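Side-chain contacts in possible hydrolase (Mycobacterium tuberculosis, PDB 6WYN), which hydrolyses carboxylic esters, preferring short, straight-chain alkyl esters with highest activity toward four-atom chains, and is likely involved in ester and lipid metabolism: residues F46-L49 / A50-A53; S183-Q186 / R187-E190. One frame throughout, in Å; residues are numbered along the deposited sequence.

Interaction 1 of 2, residues F46-L49 / A50-A53; sequences FALL and AENA
L48 and E51 lie side by side and point the same way. The branch that touches is CD2 of L48, which sits 3.6 Å from OE1 of E51, a van der Waals contact of a methyl with a carboxylate oxygen. Both side chains have CG anti to the carbonyl carbon (chi1 -60° and -63°), and E51 is extended beyond CG, which carries its carboxylate alongside the leucine tip. The polar end of E51 has a stronger partner: OE2 forms a salt bridge to R232 of helix 227-237, and L48 also packs on R232. L49 and N52 meet on another side of the turn, their side chains crossing at a slant. L49 reaches inward to V65 and L62. Two backbone bonds tie the stretch together. A53 N donates to L49 O at 2.9 Å, an i to i+4 bond at the helix start. E51 N to L48 O, at 3.0 Å, is weak and bent. A water bridges A47 O and A50 N: it donates to A47 O at 2.7 Å and accepts from A50 N at 2.9 Å. F46 to L49 form a type I beta turn that leads into helix 49-55, with L48 at the N-cap position of this helix start.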
ATOM      1  N   PHE A  46       3.274 -13.900 -11.407  1.00 12.35           N
ATOM      2  CA  PHE A  46       3.695 -14.738 -10.254  1.00 13.74           C
ATOM      3  C   PHE A  46       5.073 -15.401 -10.510  1.00 13.60           C
ATOM      4  O   PHE A  46       5.525 -16.166  -9.663  1.00 15.09           O
ATOM      5  CB  PHE A  46       2.574 -15.728  -9.936  1.00 14.56           C
ATOM      6  CG  PHE A  46       1.245 -15.053  -9.719  1.00 15.37           C
ATOM      7  CD1 PHE A  46       1.122 -14.035  -8.778  1.00 15.68           C
ATOM      8  CD2 PHE A  46       0.120 -15.434 -10.444  1.00 16.02           C
ATOM      9  CE1 PHE A  46      -0.079 -13.363  -8.614  1.00 15.50           C
ATOM     10  CE2 PHE A  46      -1.104 -14.816 -10.229  1.00 14.69           C
ATOM     11  CZ  PHE A  46      -1.192 -13.793  -9.318  1.00 16.21           C
ATOM     12  N   ALA A  47       5.774 -15.059 -11.573  1.00 15.23           N
ATOM     13  CA  ALA A  47       7.027 -15.754 -11.956  1.00 17.49           C
ATOM     14  C   ALA A  47       8.177 -15.443 -10.969  1.00 20.40           C
ATOM     15  O   ALA A  47       9.128 -16.208 -10.951  1.00 22.48           O
ATOM     16  CB  ALA A  47       7.403 -15.352 -13.358  1.00 18.89           C
ATOM     17  N   LEU A  48       8.146 -14.353 -10.195  1.00 19.06           N
ATOM     18  CA  LEU A  48       9.290 -13.971  -9.316  1.00 19.06           C
ATOM     19  C   LEU A  48       9.027 -14.312  -7.863  1.00 17.27           C
ATOM     20  O   LEU A  48       9.770 -13.801  -7.008  1.00 18.09           O
ATOM     21  CB  LEU A  48       9.548 -12.478  -9.473  1.00 19.57           C
ATOM     22  CG  LEU A  48       9.895 -12.081 -10.896  1.00 23.09           C
ATOM     23  CD1 LEU A  48      10.097 -10.583 -10.992  1.00 24.27           C
ATOM     24  CD2 LEU A  48      11.139 -12.851 -11.374  1.00 22.15           C
ATOM     25  N   LEU A  49       8.034 -15.130  -7.545  1.00 16.62           N
ATOM     26  CA  LEU A  49       7.660 -15.277  -6.112  1.00 17.16           C
ATOM     27  C   LEU A  49       8.800 -15.937  -5.299  1.00 17.35           C
ATOM     28  O   LEU A  49       8.835 -15.699  -4.069  1.00 15.06           O
ATOM     29  CB  LEU A  49       6.346 -16.033  -5.938  1.00 17.36           C
ATOM     30  CG  LEU A  49       5.074 -15.272  -6.335  1.00 19.58           C
ATOM     31  CD1 LEU A  49       3.863 -16.169  -6.084  1.00 20.01           C
ATOM     32  CD2 LEU A  49       4.952 -13.956  -5.572  1.00 21.72           C
ATOM     33  N   ALA A  50       9.663 -16.754  -5.919  1.00 15.66           N
ATOM     34  CA  ALA A  50      10.798 -17.402  -5.227  1.00 15.75           C
ATOM     35  C   ALA A  50      11.710 -16.306  -4.644  1.00 16.08           C
ATOM     36  O   ALA A  50      12.194 -16.513  -3.519  1.00 16.11           O
ATOM     37  CB  ALA A  50      11.535 -18.332  -6.164  1.00 15.85           C
ATOM     38  N   GLU A  51      11.871 -15.187  -5.358  1.00 16.03           N
ATOM     39  CA  GLU A  51      12.654 -14.008  -4.917  1.00 16.18           C
ATOM     40  C   GLU A  51      12.022 -13.450  -3.655  1.00 16.41           C
ATOM     41  O   GLU A  51      12.766 -13.138  -2.697  1.00 16.95           O
ATOM     42  CB  GLU A  51      12.754 -12.947  -6.012  1.00 18.27           C
ATOM     43  CG  GLU A  51      13.479 -13.386  -7.278  1.00 19.39           C
ATOM     44  CD  GLU A  51      13.612 -12.297  -8.343  1.00 23.84           C
ATOM     45  OE1 GLU A  51      14.173 -12.594  -9.417  1.00 27.67           O
ATOM     46  OE2 GLU A  51      13.202 -11.136  -8.102  1.00 24.56           O
ATOM     47  N   ASN A  52      10.692 -13.363  -3.594  1.00 14.72           N
ATOM     48  CA  ASN A  52       9.980 -12.867  -2.398  1.00 14.48           C
ATOM     49  C   ASN A  52      10.161 -13.838  -1.239  1.00 15.39           C
ATOM     50  O   ASN A  52      10.394 -13.346  -0.090  1.00 14.58           O
ATOM     51  CB  ASN A  52       8.494 -12.596  -2.633  1.00 14.40           C
ATOM     52  CG  ASN A  52       8.265 -11.592  -3.739  1.00 13.71           C
ATOM     53  OD1 ASN A  52       8.025 -12.004  -4.872  1.00 15.07           O
ATOM     54  ND2 ASN A  52       8.417 -10.303  -3.454  1.00 11.27           N
ATOM     55  N   ALA A  53      10.045 -15.138  -1.456  1.00 14.85           N
ATOM     56  CA  ALA A  53      10.296 -16.117  -0.366  1.00 16.88           C
ATOM     57  C   ALA A  53      11.744 -15.957   0.186  1.00 17.25           C
ATOM     58  O   ALA A  53      11.895 -15.926   1.378  1.00 18.92           O
ATOM     59  CB  ALA A  53      10.026 -17.524  -0.834  1.00 16.33           C
TER
HETATM   60  O   HOH W   1       9.553 -17.667  -8.662  1.00 36.67           O

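Interaction 2 of 2, residues S183-Q186 / R187-E190; sequences SALQ and RHAE
R187 folds back over the preceding turn of its own helix, a local i to i+3 and i+4 contact within helix 182-200, close to the active site. Its CG is anti to the backbone N (chi1 165°) and the chain bends at chi3, which returns the guanidinium to S183 and A184. S183 O lies over one face of that group, offset toward its rim. NH1 comes to 3.7 Å from A184 CA, at a slant to the guanidinium plane. The same NH1 forms a salt bridge to D288 of helix 286-295, so the charge joins two helices. A water lies 2.9 Å from A184 O and accepts a weak bond from R187 NH1.

In this alpha/beta hydrolase the helix follows strand 174-178 and the inferred active-site residue D179. L185 comes off its inner side, its side chain about 4 Å from that of the probable nucleophile S155. Its CD1 meets CB of H188 at 4.1 Å, and the two side chains run at an angle to each other. H188 is involved in substrate selectivity. Its first torsion brings the imidazole past CD1 of L185, at a slant, and the ring meets that of F283 with planes at about 45°.

On another side of the helix Q186 and E190 run side by side in the same direction. OE2 of E190 lies 3.7 Å from CG of Q186, so the carboxylate rests against the aliphatic part of the glutamine. Amide and carboxylate planes are 29° apart. Four successive i to i+4 backbone bonds hold the spacing. A189 N to L185 O is 2.9 Å, and E190 N to Q186 O is 3.0 Å.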
ATOM      1  N   SER A 183      -2.246  13.760   9.578  1.00 15.28           N
ATOM      2  CA  SER A 183      -1.397  14.982   9.535  1.00 16.61           C
ATOM      3  C   SER A 183      -0.186  14.765   8.622  1.00 15.98           C
ATOM      4  O   SER A 183       0.188  15.685   7.871  1.00 16.29           O
ATOM      5  CB  SER A 183      -0.994  15.414  10.928  1.00 15.93           C
ATOM      6  OG  SER A 183      -2.153  15.627  11.721  1.00 16.18           O
ATOM      7  N   ALA A 184       0.452  13.594   8.689  1.00 15.41           N
ATOM      8  CA  ALA A 184       1.704  13.346   7.945  1.00 15.49           C
ATOM      9  C   ALA A 184       1.424  13.357   6.442  1.00 15.01           C
ATOM     10  O   ALA A 184       2.196  13.961   5.663  1.00 15.68           O
ATOM     11  CB  ALA A 184       2.304  12.034   8.406  1.00 15.92           C
ATOM     12  N   LEU A 185       0.370  12.698   5.998  1.00 16.60           N
ATOM     13  CA  LEU A 185       0.088  12.696   4.539  1.00 17.18           C
ATOM     14  C   LEU A 185      -0.380  14.100   4.112  1.00 15.47           C
ATOM     15  O   LEU A 185      -0.023  14.509   3.037  1.00 15.06           O
ATOM     16  CB  LEU A 185      -0.955  11.622   4.186  1.00 19.11           C
ATOM     17  CG  LEU A 185      -1.078  11.332   2.682  1.00 21.63           C
ATOM     18  CD1 LEU A 185       0.265  11.224   2.005  1.00 25.45           C
ATOM     19  CD2 LEU A 185      -1.848  10.035   2.435  1.00 24.78           C
ATOM     20  N   GLN A 186      -1.157  14.803   4.918  1.00 17.27           N
ATOM     21  CA  GLN A 186      -1.545  16.215   4.614  1.00 20.12           C
ATOM     22  C   GLN A 186      -0.278  17.041   4.348  1.00 19.69           C
ATOM     23  O   GLN A 186      -0.215  17.763   3.347  1.00 18.06           O
ATOM     24  CB  GLN A 186      -2.353  16.801   5.769  1.00 23.92           C
ATOM     25  CG  GLN A 186      -2.973  18.163   5.463  1.00 30.80           C
ATOM     26  CD  GLN A 186      -4.011  18.513   6.505  1.00 33.67           C
ATOM     27  OE1 GLN A 186      -3.802  18.371   7.707  1.00 39.85           O
ATOM     28  NE2 GLN A 186      -5.158  18.957   6.049  1.00 38.60           N
ATOM     29  N   ARG A 187       0.734  16.945   5.208  1.00 19.75           N
ATOM     30  CA  ARG A 187       1.992  17.728   5.008  1.00 21.36           C
ATOM     31  C   ARG A 187       2.621  17.302   3.664  1.00 21.83           C
ATOM     32  O   ARG A 187       3.054  18.191   2.875  1.00 22.53           O
ATOM     33  CB  ARG A 187       2.861  17.548   6.275  1.00 24.59           C
ATOM     34  CG  ARG A 187       4.331  17.961   6.192  1.00 28.59           C
ATOM     35  CD  ARG A 187       5.197  17.528   7.407  1.00 27.49           C
ATOM     36  NE  ARG A 187       4.370  17.563   8.594  1.00 27.24           N
ATOM     37  CZ  ARG A 187       4.054  16.530   9.380  1.00 23.84           C
ATOM     38  NH1 ARG A 187       4.595  15.331   9.228  1.00 24.79           N
ATOM     39  NH2 ARG A 187       3.213  16.736  10.373  1.00 24.59           N
ATOM     40  N   HIS A 188       2.702  16.007   3.344  1.00 20.86           N
ATOM     41  CA  HIS A 188       3.259  15.547   2.031  1.00 22.84           C
ATOM     42  C   HIS A 188       2.452  16.094   0.835  1.00 23.03           C
ATOM     43  O   HIS A 188       3.063  16.523  -0.160  1.00 24.58           O
ATOM     44  CB  HIS A 188       3.318  14.017   1.961  1.00 25.21           C
ATOM     45  CG  HIS A 188       3.898  13.475   0.696  1.00 26.38           C
ATOM     46  ND1 HIS A 188       5.263  13.463   0.450  1.00 32.22           N
ATOM     47  CD2 HIS A 188       3.316  12.912  -0.383  1.00 29.88           C
ATOM     48  CE1 HIS A 188       5.502  12.931  -0.736  1.00 32.16           C
ATOM     49  NE2 HIS A 188       4.323  12.579  -1.266  1.00 33.82           N
ATOM     50  N   ALA A 189       1.124  16.059   0.924  1.00 23.51           N
ATOM     51  CA  ALA A 189       0.213  16.560  -0.128  1.00 26.43           C
ATOM     52  C   ALA A 189       0.498  18.058  -0.346  1.00 29.86           C
ATOM     53  O   ALA A 189       0.679  18.462  -1.525  1.00 27.03           O
ATOM     54  CB  ALA A 189      -1.225  16.284   0.241  1.00 24.28           C
ATOM     55  N   GLU A 190       0.672  18.827   0.740  1.00 31.49           N
ATOM     56  CA  GLU A 190       0.928  20.292   0.628  1.00 34.13           C
ATOM     57  C   GLU A 190       2.299  20.546  -0.028  1.00 35.42           C
ATOM     58  O   GLU A 190       2.362  21.393  -0.889  1.00 33.89           O
ATOM     59  CB  GLU A 190       0.675  20.970   1.972  1.00 36.50           C
ATOM     60  CG  GLU A 190      -0.803  20.989   2.335  1.00 37.63           C
ATOM     61  CD  GLU A 190      -1.138  21.423   3.760  1.00 46.37           C
ATOM     62  OE1 GLU A 190      -0.201  21.679   4.562  1.00 51.01           O
ATOM     63  OE2 GLU A 190      -2.346  21.491   4.077  1.00 45.84           O
TER
HETATM   64  O   HOH W   2       5.065  14.105   6.063  1.00 17.63           O

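Interaction 1 comes first along the chain and closes before interaction 2 opens. Their centres are 34 Å apart, the nearest atoms about 23 Å, and they lie on opposite sides of the chain's centre. They share no helix. Residues 46-53 lead into the short helix 49-55, which precedes the first strand of the main sheet, edge strand 65-70. Residues 183-190 belong to the long helix 182-200, which follows inner strand 174-178, between 150-154 and 273-278. The side chains of interaction 1 pack on helices 227-237 and 99-105 and on strand 65-70, away from the annotated sites. Interaction 2 borders the catalytic centre and includes a residue involved in substrate selectivity.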